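Local atomic coordinates of 2-hydroxyisobutyryl-CoA synthetase (Aquincola tertiaricarbonis, PDB entry 6HDY), a protein that belongs to the ANL clan of AMP-binding enzymes, pairing a large AMP-binding portion with a smaller C-terminal domain, residues of both lining the pocket of one bound ligand. Residues D87-V92 / N313-P318; V92-K97 / R339-D344; A279-F284 / Y327-R332; C309-M314 / R322-Y327. All blocks are in the same frame, centred on the assembly; numbering follows the deposited sequence.

Contact 1: D87-V92 / N313-P318; sequences DFEARV and NMRRVP
The guanidinium of R316 takes the carboxylate of E89 at its edge, both oxygens lying within about 1° of the guanidinium plane, while the guanidinium of R315 rests one face on N313 CG. The E89 carboxylate is twisted 57° against the R316 plane, which brings the R316 side-chain donors to its oxygens from above. R316 NE meets E89 OE1 at 2.8 Å and R316 NH2 meets E89 OE2 at 3.1 Å, both nearly straight, a side-on salt bridge with one nitrogen to each oxygen. E89 reaches them with CG set between its backbone N and carbonyl carbon (chi1 63°) and the chain extended beyond. The backbone N of R316 also donates to E89 OE1, at 2.8 Å and from the opposite face of the carboxylate. Three bonds from one residue therefore fix the rotation of the acid group, while E86 shares the charge of R316 NH2. R315 crosses E89 at about a right angle, CG to CG at 3.8 Å. A90 CB lies 4.3 Å from R315 CD at the margin. N313 OD1 accepts from R315 N at 3.0 Å, an Asx turn leading into the short, weakly bonded edge strand 315-316 of an antiparallel sheet, against which helix 85-91 is fastened by a bidentate arginine–glutamate pair.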
# COMPACT_ATOMS: atom_id res chain seq x y z
N ASP A 87 8.61 40.96 -2.93
CA ASP A 87 7.24 41.19 -3.41
C ASP A 87 6.39 39.96 -3.11
O ASP A 87 5.24 40.09 -2.69
CB ASP A 87 7.22 41.44 -4.93
CG ASP A 87 7.58 42.83 -5.40
OD1 ASP A 87 7.39 43.80 -4.63
OD2 ASP A 87 7.98 42.96 -6.56
N PHE A 88 6.96 38.77 -3.31
CA PHE A 88 6.35 37.47 -3.06
C PHE A 88 5.88 37.33 -1.61
O PHE A 88 4.72 37.00 -1.38
CB PHE A 88 7.35 36.36 -3.43
CG PHE A 88 6.75 34.98 -3.61
CD1 PHE A 88 5.90 34.71 -4.68
CD2 PHE A 88 7.10 33.94 -2.76
CE1 PHE A 88 5.34 33.44 -4.84
CE2 PHE A 88 6.58 32.66 -2.95
CZ PHE A 88 5.69 32.42 -3.97
N GLU A 89 6.77 37.60 -0.62
CA GLU A 89 6.43 37.44 0.80
C GLU A 89 5.42 38.44 1.32
O GLU A 89 4.61 38.10 2.19
CB GLU A 89 7.69 37.44 1.68
CG GLU A 89 8.48 38.73 1.67
CD GLU A 89 9.87 38.67 2.26
OE1 GLU A 89 10.16 37.74 3.05
OE2 GLU A 89 10.67 39.59 1.96
N ALA A 90 5.47 39.67 0.80
CA ALA A 90 4.63 40.78 1.24
C ALA A 90 3.28 40.87 0.55
O ALA A 90 2.29 41.18 1.21
CB ALA A 90 5.40 42.09 1.10
N ARG A 91 3.24 40.63 -0.78
CA ARG A 91 2.02 40.78 -1.58
C ARG A 91 1.17 39.53 -1.70
O ARG A 91 -0.06 39.64 -1.74
CB ARG A 91 2.33 41.33 -2.99
CG ARG A 91 3.12 42.63 -3.01
CD ARG A 91 3.52 42.99 -4.43
NE ARG A 91 4.24 44.27 -4.48
CZ ARG A 91 3.65 45.46 -4.57
NH1 ARG A 91 4.39 46.56 -4.61
NH2 ARG A 91 2.33 45.56 -4.64
N VAL A 92 1.81 38.36 -1.81
CA VAL A 92 1.11 37.09 -1.99
C VAL A 92 0.55 36.56 -0.66
O VAL A 92 1.33 36.25 0.25
CB VAL A 92 1.96 36.03 -2.76
CG1 VAL A 92 1.15 34.77 -3.06
CG2 VAL A 92 2.54 36.61 -4.04
N ASN A 313 3.35 38.26 10.30
CA ASN A 313 3.27 39.03 9.06
C ASN A 313 3.56 38.24 7.75
O ASN A 313 3.50 38.82 6.67
CB ASN A 313 4.19 40.26 9.16
CG ASN A 313 5.66 39.94 9.39
OD1 ASN A 313 6.17 38.86 9.07
ND2 ASN A 313 6.38 40.91 9.92
N MET A 314 3.92 36.95 7.87
CA MET A 314 4.26 36.03 6.76
C MET A 314 5.46 36.51 5.91
O MET A 314 5.56 36.19 4.73
CB MET A 314 3.03 35.70 5.87
CG MET A 314 1.93 34.97 6.62
SD MET A 314 2.47 33.46 7.48
CE MET A 314 1.18 33.34 8.66
N ARG A 315 6.40 37.22 6.55
CA ARG A 315 7.63 37.67 5.90
C ARG A 315 8.78 36.85 6.44
O ARG A 315 8.70 36.38 7.58
CB ARG A 315 7.83 39.19 6.03
CG ARG A 315 6.99 39.96 5.00
CD ARG A 315 7.30 41.44 4.92
NE ARG A 315 6.27 42.23 5.58
CZ ARG A 315 6.43 42.88 6.74
NH1 ARG A 315 5.43 43.57 7.26
NH2 ARG A 315 7.60 42.84 7.37
N ARG A 316 9.81 36.59 5.60
CA ARG A 316 10.96 35.78 5.99
C ARG A 316 11.66 36.34 7.22
O ARG A 316 11.79 37.56 7.35
CB ARG A 316 11.97 35.64 4.83
CG ARG A 316 11.50 34.75 3.67
CD ARG A 316 12.37 34.94 2.43
NE ARG A 316 12.31 36.32 1.92
CZ ARG A 316 13.15 36.84 1.03
NH1 ARG A 316 14.14 36.11 0.52
NH2 ARG A 316 13.01 38.10 0.64
N VAL A 317 12.05 35.45 8.16
CA VAL A 317 12.80 35.82 9.37
C VAL A 317 14.29 35.74 8.98
O VAL A 317 14.62 34.95 8.08
CB VAL A 317 12.47 34.95 10.62
CG1 VAL A 317 11.01 35.07 11.02
CG2 VAL A 317 12.87 33.48 10.46
N PRO A 318 15.21 36.53 9.60
CA PRO A 318 16.64 36.41 9.23
C PRO A 318 17.18 35.02 9.55
O PRO A 318 16.59 34.33 10.39
CB PRO A 318 17.33 37.48 10.11
CG PRO A 318 16.25 38.40 10.54
CD PRO A 318 15.03 37.54 10.67

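Contact 2: V92-K97 / R339-D344; sequences VPVVKK and RLLSGD. With 8LQ ([[(2~{R},3~{S},4~{R},5~{R})-5-(6-aminopurin-9-yl)-3,4-bis(oxidanyl)oxolan-2-yl]methoxy-oxidanyl-phosphoryl] (3~{S})-3-oxidanylbutanoate), chain C.
V95 pairs with L340 in a single beta bridge beside a G1 bulge, in which R339 and L340 both face Y327 of the neighbouring strand; the touching parts run in similar directions, 35° apart. Backbone bonds define the bridge: V95 N donates to R339 O at 2.8 Å, and V95 O accepts from L341 N at 2.9 Å. Side-chain to backbone bonds come next. R339 bends at chi3 (50°), turning NE back onto V92 O at 2.9 Å from above the carbonyl plane, while NH2 adds a weak bond to the same oxygen. The rest of this buried guanidinium is satisfied by E307 at NH1 and M314 O at NH2. V94 CG1 lies over one guanidinium face, 3.5 Å from R339 NH2. Apart from it, V95 CG1 packs on L340 CD1 at 3.9 Å, an apolar pair. A water joins K97 N to L341 O, and K97 NZ curls over to reach S342 O weakly at 3.1 Å. Beyond it, S342 OG, bonded to P325 O, accepts from D344 N in an ST turn. The turn leads to D344, which holds the ribose of the bound 8LQ, as in related AMP-binding enzymes: D344 OD1 receives 8LQ O2' at 2.6 Å, and D344 OD2 receives 8LQ O3' at 2.6 Å.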
# COMPACT_ATOMS: atom_id res chain seq x y z
N VAL A 92 1.81 38.36 -1.81
CA VAL A 92 1.11 37.09 -1.99
C VAL A 92 0.55 36.56 -0.66
O VAL A 92 1.33 36.25 0.25
CB VAL A 92 1.96 36.03 -2.76
CG1 VAL A 92 1.15 34.77 -3.06
CG2 VAL A 92 2.54 36.61 -4.04
N PRO A 93 -0.80 36.45 -0.53
CA PRO A 93 -1.37 35.91 0.72
C PRO A 93 -1.06 34.42 0.87
O PRO A 93 -1.05 33.68 -0.13
CB PRO A 93 -2.87 36.15 0.55
CG PRO A 93 -3.08 36.11 -0.93
CD PRO A 93 -1.86 36.74 -1.52
N VAL A 94 -0.80 33.97 2.11
CA VAL A 94 -0.55 32.56 2.36
C VAL A 94 -1.84 31.74 2.23
O VAL A 94 -2.94 32.22 2.54
CB VAL A 94 0.14 32.25 3.72
CG1 VAL A 94 1.55 32.82 3.76
CG2 VAL A 94 -0.69 32.73 4.92
N VAL A 95 -1.70 30.49 1.79
CA VAL A 95 -2.81 29.55 1.70
C VAL A 95 -2.83 28.79 3.03
O VAL A 95 -1.78 28.39 3.51
CB VAL A 95 -2.64 28.57 0.52
CG1 VAL A 95 -3.75 27.51 0.53
CG2 VAL A 95 -2.60 29.33 -0.81
N LYS A 96 -4.00 28.63 3.62
CA LYS A 96 -4.22 27.85 4.84
C LYS A 96 -4.89 26.52 4.44
O LYS A 96 -5.58 26.46 3.43
CB LYS A 96 -5.11 28.63 5.82
CG LYS A 96 -4.41 29.82 6.49
CD LYS A 96 -5.41 30.66 7.29
CE LYS A 96 -4.75 31.74 8.11
NZ LYS A 96 -5.75 32.64 8.75
N LYS A 97 -4.69 25.46 5.25
CA LYS A 97 -5.33 24.15 5.02
C LYS A 97 -6.88 24.28 5.06
O LYS A 97 -7.57 23.63 4.27
CB LYS A 97 -4.82 23.11 6.02
CG LYS A 97 -3.70 22.22 5.47
CD LYS A 97 -2.35 22.53 6.07
CE LYS A 97 -2.08 21.77 7.35
NZ LYS A 97 -1.42 22.64 8.36
N ARG A 339 2.59 29.41 -1.62
CA ARG A 339 2.72 29.98 -0.29
C ARG A 339 1.77 29.31 0.69
O ARG A 339 0.99 29.97 1.36
CB ARG A 339 2.63 31.54 -0.31
CG ARG A 339 3.96 32.13 -0.69
CD ARG A 339 4.04 33.63 -0.78
NE ARG A 339 3.51 34.35 0.38
CZ ARG A 339 4.20 34.65 1.48
NH1 ARG A 339 5.45 34.24 1.62
NH2 ARG A 339 3.63 35.35 2.45
N LEU A 340 1.83 27.98 0.77
CA LEU A 340 1.04 27.25 1.76
C LEU A 340 1.72 27.35 3.13
O LEU A 340 2.92 27.06 3.26
CB LEU A 340 0.78 25.77 1.38
CG LEU A 340 0.10 24.83 2.42
CD1 LEU A 340 -1.38 25.20 2.63
CD2 LEU A 340 0.22 23.36 2.01
N LEU A 341 0.94 27.79 4.12
CA LEU A 341 1.35 27.93 5.51
C LEU A 341 1.38 26.52 6.14
O LEU A 341 0.38 25.81 6.12
CB LEU A 341 0.35 28.87 6.24
CG LEU A 341 0.50 29.02 7.77
CD1 LEU A 341 1.86 29.59 8.14
CD2 LEU A 341 -0.59 29.92 8.32
N SER A 342 2.55 26.09 6.65
CA SER A 342 2.69 24.76 7.24
C SER A 342 2.09 24.68 8.62
O SER A 342 1.49 23.67 8.98
CB SER A 342 4.15 24.33 7.30
OG SER A 342 4.85 25.09 8.27
N GLY A 343 2.24 25.77 9.38
CA GLY A 343 1.82 25.86 10.77
C GLY A 343 2.83 25.21 11.69
O GLY A 343 2.53 24.95 12.85
N ASP A 344 4.04 24.93 11.16
CA ASP A 344 5.13 24.27 11.88
C ASP A 344 6.12 25.28 12.38
O ASP A 344 6.07 26.44 11.98
CB ASP A 344 5.81 23.23 10.97
CG ASP A 344 4.89 22.10 10.58
OD1 ASP A 344 4.21 21.56 11.47
OD2 ASP A 344 4.86 21.74 9.39
N9 8LQ C . 6.20 16.45 9.77
C8 8LQ C . 6.36 15.79 8.61
N7 8LQ C . 7.66 15.53 8.44
C5 8LQ C . 8.31 16.05 9.50
C6 8LQ C . 9.61 16.04 9.88
N6 8LQ C . 10.49 15.47 9.08
N1 8LQ C . 10.01 16.62 11.02
C2 8LQ C . 9.09 17.23 11.88
N3 8LQ C . 7.75 17.16 11.50
C4 8LQ C . 7.40 16.61 10.32
CAA 8LQ C . 3.90 12.97 3.48
CAZ 8LQ C . 5.13 13.21 4.39
OAE 8LQ C . 5.36 12.05 5.19
CAL 8LQ C . 4.96 14.42 5.32
CAS 8LQ C . 3.68 14.28 6.16
OAC 8LQ C . 3.67 13.55 7.15
OAQ 8LQ C . 2.58 14.96 5.68
PBC 8LQ C . 1.25 15.19 6.54
OAH 8LQ C . 0.67 13.73 6.77
OAD 8LQ C . 0.28 16.09 5.89
O5' 8LQ C . 1.76 15.83 7.89
C5' 8LQ C . 2.58 16.99 7.77
C4' 8LQ C . 3.01 17.45 9.14
O4' 8LQ C . 3.76 16.38 9.79
C3' 8LQ C . 3.96 18.55 8.96
O3' 8LQ C . 3.25 19.81 8.83
C2' 8LQ C . 4.77 18.45 10.26
O2' 8LQ C . 4.00 18.97 11.41
C1' 8LQ C . 4.93 16.96 10.39
O HOH W 1 -2.37 26.13 7.14

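Contact 3: A279-F284 / Y327-R332; sequences AEMSPF and YTHLER. With 3HL ((3S)-3-hydroxybutanoic acid), chain B; 8LQ ([[(2~{R},3~{S},4~{R},5~{R})-5-(6-aminopurin-9-yl)-3,4-bis(oxidanyl)oxolan-2-yl]methoxy-oxidanyl-phosphoryl] (3~{S})-3-oxidanylbutanoate), chain C.
M281 and H329 are the closest residues in register, but their CA atoms stay 7.1 Å apart, so the type I turn A279-S282 and the cis peptide before P283 meet segment 327-332 largely through the side chains of the latter. H329 and R332 both grip one backbone carbonyl. S282 O accepts from R332 NH1 at 2.9 Å (155° at the hydrogen) and from H329 NE2 at 2.9 Å (133°), the donors arriving on opposite faces of the carbonyl plane. H329 ND1 is paired with M337 N, and R332 NE with D143, which helps set the orientation of the imidazole and of the guanidinium. The imidazole is sandwiched: M281 SD sits over one face, 4.2 Å from the ring centroid and 26° off its normal, a sulfur-aromatic contact, while R332 CD lies over the other, offset toward the rim. E280 O approaches the imidazole edge, 3.2 Å from H329 CE1. M281, bent at chi2, brings its CE to 3.4 Å from Y327 CB. The turn is tied internally by S282 OG, which donates to A279 O at 3.0 Å, and a water links A279 O to R332 NH1. A279, E280 and F284 line the pocket of 8LQ; A279 and F284 also line that of 3HL, which coincides with the hydroxybutanoyl part of 8LQ, so the two are probably alternative occupants. The arrangement is thus a ligand-pocket turn packed against the end of strand 322-329 and the loop after it.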
# COMPACT_ATOMS: atom_id res chain seq x y z
N ALA A 279 2.18 16.63 2.90
CA ALA A 279 1.57 15.81 1.86
C ALA A 279 1.08 16.69 0.72
O ALA A 279 1.19 16.29 -0.45
CB ALA A 279 0.41 15.01 2.45
N GLU A 280 0.55 17.88 1.05
CA GLU A 280 0.06 18.88 0.07
C GLU A 280 1.26 19.34 -0.75
O GLU A 280 1.11 19.75 -1.89
CB GLU A 280 -0.53 20.12 0.77
CG GLU A 280 -1.85 19.93 1.50
CD GLU A 280 -1.78 19.27 2.87
OE1 GLU A 280 -0.66 18.94 3.33
OE2 GLU A 280 -2.85 19.07 3.47
N MET A 281 2.46 19.26 -0.16
CA MET A 281 3.73 19.68 -0.76
C MET A 281 4.55 18.56 -1.41
O MET A 281 5.75 18.76 -1.58
CB MET A 281 4.58 20.45 0.28
CG MET A 281 3.94 21.71 0.73
SD MET A 281 3.46 22.70 -0.70
CE MET A 281 2.87 23.92 0.05
N SER A 282 3.92 17.41 -1.80
CA SER A 282 4.69 16.38 -2.51
C SER A 282 5.22 17.04 -3.78
O SER A 282 4.47 17.77 -4.41
CB SER A 282 3.84 15.17 -2.87
OG SER A 282 3.28 14.60 -1.70
N PRO A 283 6.52 16.92 -4.15
CA PRO A 283 7.60 16.13 -3.52
C PRO A 283 7.98 16.67 -2.13
O PRO A 283 8.61 17.72 -2.00
CB PRO A 283 8.73 16.20 -4.58
CG PRO A 283 8.50 17.51 -5.29
CD PRO A 283 6.99 17.63 -5.35
N PHE A 284 7.54 15.96 -1.09
CA PHE A 284 7.69 16.37 0.31
C PHE A 284 9.14 16.28 0.81
O PHE A 284 9.46 16.86 1.84
CB PHE A 284 6.73 15.57 1.23
CG PHE A 284 6.92 14.07 1.14
CD1 PHE A 284 7.95 13.44 1.84
CD2 PHE A 284 6.10 13.30 0.32
CE1 PHE A 284 8.15 12.07 1.71
CE2 PHE A 284 6.28 11.93 0.22
CZ PHE A 284 7.31 11.32 0.92
N TYR A 327 5.53 27.22 1.95
CA TYR A 327 6.05 26.53 0.77
C TYR A 327 5.35 26.84 -0.53
O TYR A 327 4.14 27.03 -0.55
CB TYR A 327 5.99 25.01 0.98
CG TYR A 327 6.64 24.45 2.23
CD1 TYR A 327 8.02 24.24 2.29
CD2 TYR A 327 5.87 24.02 3.31
CE1 TYR A 327 8.61 23.64 3.40
CE2 TYR A 327 6.45 23.40 4.41
CZ TYR A 327 7.83 23.21 4.45
OH TYR A 327 8.41 22.63 5.55
N THR A 328 6.13 26.81 -1.63
CA THR A 328 5.64 27.00 -3.00
C THR A 328 6.25 25.97 -3.95
O THR A 328 7.47 25.85 -4.03
CB THR A 328 5.86 28.46 -3.49
OG1 THR A 328 5.21 29.38 -2.59
CG2 THR A 328 5.33 28.67 -4.91
N HIS A 329 5.37 25.26 -4.70
CA HIS A 329 5.74 24.31 -5.75
C HIS A 329 6.35 25.05 -6.93
O HIS A 329 5.75 26.01 -7.44
CB HIS A 329 4.50 23.53 -6.29
CG HIS A 329 4.06 22.40 -5.39
ND1 HIS A 329 2.78 22.35 -4.87
CD2 HIS A 329 4.74 21.31 -4.99
CE1 HIS A 329 2.73 21.24 -4.15
NE2 HIS A 329 3.89 20.58 -4.19
N LEU A 330 7.50 24.57 -7.43
CA LEU A 330 8.08 25.17 -8.65
C LEU A 330 7.95 24.24 -9.88
O LEU A 330 8.20 24.66 -11.01
CB LEU A 330 9.55 25.58 -8.42
CG LEU A 330 9.86 26.53 -7.26
CD1 LEU A 330 11.33 26.81 -7.19
CD2 LEU A 330 9.08 27.82 -7.40
N GLU A 331 7.53 22.98 -9.67
CA GLU A 331 7.46 21.95 -10.70
C GLU A 331 6.18 21.12 -10.64
O GLU A 331 6.23 19.89 -10.80
CB GLU A 331 8.71 21.04 -10.62
CG GLU A 331 10.02 21.73 -10.97
CD GLU A 331 11.25 20.84 -11.07
OE1 GLU A 331 11.23 19.72 -10.53
OE2 GLU A 331 12.24 21.28 -11.69
N ARG A 332 5.01 21.78 -10.42
CA ARG A 332 3.71 21.09 -10.37
C ARG A 332 2.61 21.83 -11.10
O ARG A 332 2.45 23.03 -10.93
CB ARG A 332 3.29 20.77 -8.92
CG ARG A 332 4.01 19.55 -8.35
CD ARG A 332 3.33 18.95 -7.14
NE ARG A 332 1.96 18.48 -7.38
CZ ARG A 332 1.18 17.93 -6.45
NH1 ARG A 332 1.64 17.77 -5.22
NH2 ARG A 332 -0.05 17.54 -6.75
CA 3HL B . 4.17 13.86 5.44
CB 3HL B . 3.39 13.77 4.10
OG1 3HL B . 4.24 13.79 2.95
CG2 3HL B . 2.58 12.52 4.01
C 3HL B . 5.65 13.89 5.14
OA 3HL B . 6.18 12.90 4.66
OB 3HL B . 6.24 15.10 5.25
N9 8LQ C . 6.20 16.45 9.77
C8 8LQ C . 6.36 15.79 8.61
N7 8LQ C . 7.66 15.53 8.44
C5 8LQ C . 8.31 16.05 9.50
C6 8LQ C . 9.61 16.04 9.88
N6 8LQ C . 10.49 15.47 9.08
N1 8LQ C . 10.01 16.62 11.02
C2 8LQ C . 9.09 17.23 11.88
N3 8LQ C . 7.75 17.16 11.50
C4 8LQ C . 7.40 16.61 10.32
CAA 8LQ C . 3.90 12.97 3.48
CAZ 8LQ C . 5.13 13.21 4.39
OAE 8LQ C . 5.36 12.05 5.19
CAL 8LQ C . 4.96 14.42 5.32
CAS 8LQ C . 3.68 14.28 6.16
OAC 8LQ C . 3.67 13.55 7.15
OAQ 8LQ C . 2.58 14.96 5.68
PBC 8LQ C . 1.25 15.19 6.54
OAH 8LQ C . 0.67 13.73 6.77
OAD 8LQ C . 0.28 16.09 5.89
O5' 8LQ C . 1.76 15.83 7.89
C5' 8LQ C . 2.58 16.99 7.77
C4' 8LQ C . 3.01 17.45 9.14
O4' 8LQ C . 3.76 16.38 9.79
C3' 8LQ C . 3.96 18.55 8.96
O3' 8LQ C . 3.25 19.81 8.83
C2' 8LQ C . 4.77 18.45 10.26
O2' 8LQ C . 4.00 18.97 11.41
C1' 8LQ C . 4.93 16.96 10.39
O HOH W 2 0.03 16.22 -3.11

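Contact 4: C309-M314 / R322-Y327; sequences CDPANM and RGTPVY
T324 N donates to C309 O at 2.7 Å, in the carbonyl plane and almost straight, with 172° at the hydrogen. The return bond, C309 N to T324 O at 2.9 Å, is equally straight but reaches its oxygen from above the carbonyl plane. Together they make C309 and T324 a hydrogen-bonded antiparallel pair, the one bridged pair between the two segments. Next to it G323 brings its CA to 3.3 Å from C309 O, a close approach with no side chain in the way. The side chains of the pair stand on one face of the sheet. T324 has OG1 anti to its own N (chi1 -169°), where it bonds to D344 O on the next strand; this leaves CG2 turned toward the loop 311-314, where it packs on P311 CG at 3.8 Å, the two side chains crossing at a slant. C309 SG leans on V326 CG2 at 4.0 Å, and M314 SD approaches the same methyl, 4.3 Å from V326 CG2, so one valine branch receives two sulfurs. The loop after D310 is held by its own bonds. D310 O accepts from both M314 N (2.8 Å) and N313 N (3.1 Å), and D310 OD1 accepts from A312 N, an Asx turn. Strand 322-329 has strand 304-310 along one edge and strand 340-347 along the other, where P325 O meets S342 OG; the short strand 315-316, following the loop, folds back along the far side of 304-310 to form the sheet's margin.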
# COMPACT_ATOMS: atom_id res chain seq x y z
N CYS A 309 9.04 32.01 7.89
CA CYS A 309 8.38 33.28 8.13
C CYS A 309 7.94 33.54 9.56
O CYS A 309 7.69 32.62 10.34
CB CYS A 309 7.19 33.41 7.16
SG CYS A 309 7.64 33.26 5.40
N ASP A 310 7.78 34.82 9.86
CA ASP A 310 7.25 35.27 11.12
C ASP A 310 5.71 35.08 10.98
O ASP A 310 5.12 35.70 10.08
CB ASP A 310 7.62 36.74 11.34
CG ASP A 310 7.29 37.33 12.70
OD1 ASP A 310 6.38 36.79 13.37
OD2 ASP A 310 7.89 38.36 13.06
N PRO A 311 5.06 34.22 11.81
CA PRO A 311 3.60 33.99 11.69
C PRO A 311 2.71 35.22 11.88
O PRO A 311 1.50 35.15 11.59
CB PRO A 311 3.32 32.93 12.76
CG PRO A 311 4.64 32.28 13.02
CD PRO A 311 5.63 33.39 12.90
N ALA A 312 3.29 36.34 12.35
CA ALA A 312 2.60 37.60 12.57
C ALA A 312 2.42 38.39 11.28
O ALA A 312 1.45 39.14 11.16
CB ALA A 312 3.36 38.43 13.58
N ASN A 313 3.35 38.26 10.30
CA ASN A 313 3.27 39.03 9.06
C ASN A 313 3.56 38.24 7.75
O ASN A 313 3.50 38.82 6.67
CB ASN A 313 4.19 40.26 9.16
CG ASN A 313 5.66 39.94 9.39
OD1 ASN A 313 6.17 38.86 9.07
ND2 ASN A 313 6.38 40.91 9.92
N MET A 314 3.92 36.95 7.87
CA MET A 314 4.26 36.03 6.76
C MET A 314 5.46 36.51 5.91
O MET A 314 5.56 36.19 4.73
CB MET A 314 3.03 35.70 5.87
CG MET A 314 1.93 34.97 6.62
SD MET A 314 2.47 33.46 7.48
CE MET A 314 1.18 33.34 8.66
N ARG A 322 14.02 31.57 14.38
CA ARG A 322 12.93 30.60 14.32
C ARG A 322 11.71 31.21 13.62
O ARG A 322 11.46 32.41 13.73
CB ARG A 322 12.55 30.12 15.73
CG ARG A 322 13.55 29.19 16.41
CD ARG A 322 13.07 28.78 17.80
NE ARG A 322 13.81 27.62 18.31
CZ ARG A 322 13.32 26.73 19.17
NH1 ARG A 322 14.07 25.71 19.58
NH2 ARG A 322 12.08 26.84 19.62
N GLY A 323 10.95 30.37 12.93
CA GLY A 323 9.74 30.79 12.22
C GLY A 323 8.94 29.64 11.65
O GLY A 323 9.21 28.47 11.95
N THR A 324 7.93 29.96 10.84
CA THR A 324 7.08 28.94 10.25
C THR A 324 7.38 28.70 8.77
O THR A 324 7.36 29.64 7.99
CB THR A 324 5.57 29.20 10.52
OG1 THR A 324 4.85 28.03 10.15
CG2 THR A 324 5.01 30.41 9.77
N PRO A 325 7.60 27.44 8.35
CA PRO A 325 7.79 27.16 6.92
C PRO A 325 6.53 27.45 6.08
O PRO A 325 5.40 27.04 6.41
CB PRO A 325 8.16 25.68 6.89
CG PRO A 325 8.62 25.35 8.31
CD PRO A 325 7.73 26.20 9.16
N VAL A 326 6.73 28.21 5.00
CA VAL A 326 5.72 28.58 4.00
C VAL A 326 6.32 28.04 2.70
O VAL A 326 7.51 28.28 2.43
CB VAL A 326 5.44 30.12 3.96
CG1 VAL A 326 4.65 30.54 2.71
CG2 VAL A 326 4.71 30.57 5.23
N TYR A 327 5.53 27.22 1.95
CA TYR A 327 6.05 26.53 0.77
C TYR A 327 5.35 26.84 -0.53
O TYR A 327 4.14 27.03 -0.55
CB TYR A 327 5.99 25.01 0.98
CG TYR A 327 6.64 24.45 2.23
CD1 TYR A 327 8.02 24.24 2.29
CD2 TYR A 327 5.87 24.02 3.31
CE1 TYR A 327 8.61 23.64 3.40
CE2 TYR A 327 6.45 23.40 4.41
CZ TYR A 327 7.83 23.21 4.45
OH TYR A 327 8.41 22.63 5.55

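All four contacts reach the same antiparallel sheet, from its rim toward the ligands. Contacts 1 and 4 share N313 and M314, their centres 8 Å apart, and R315 O joins D310 N at 2.9 Å. Contact 2 continues from contact 1 through V92, and M314 CG packs on V94 CG1 at 3.6 Å. Contacts 2 and 4 meet on neighbouring strands, their centres 9 Å apart; the side chain of T324 is about 8 Å from 8LQ. Contact 3, on the other end of strand 322-329, touches contact 2 at L340 N and Y327 O, 2.8 Å. Contacts 2 and 3 both touch 8LQ, through the ribose and the pocket turn, whereas the side chain of M314 in contact 1 is about 14 Å from 8LQ.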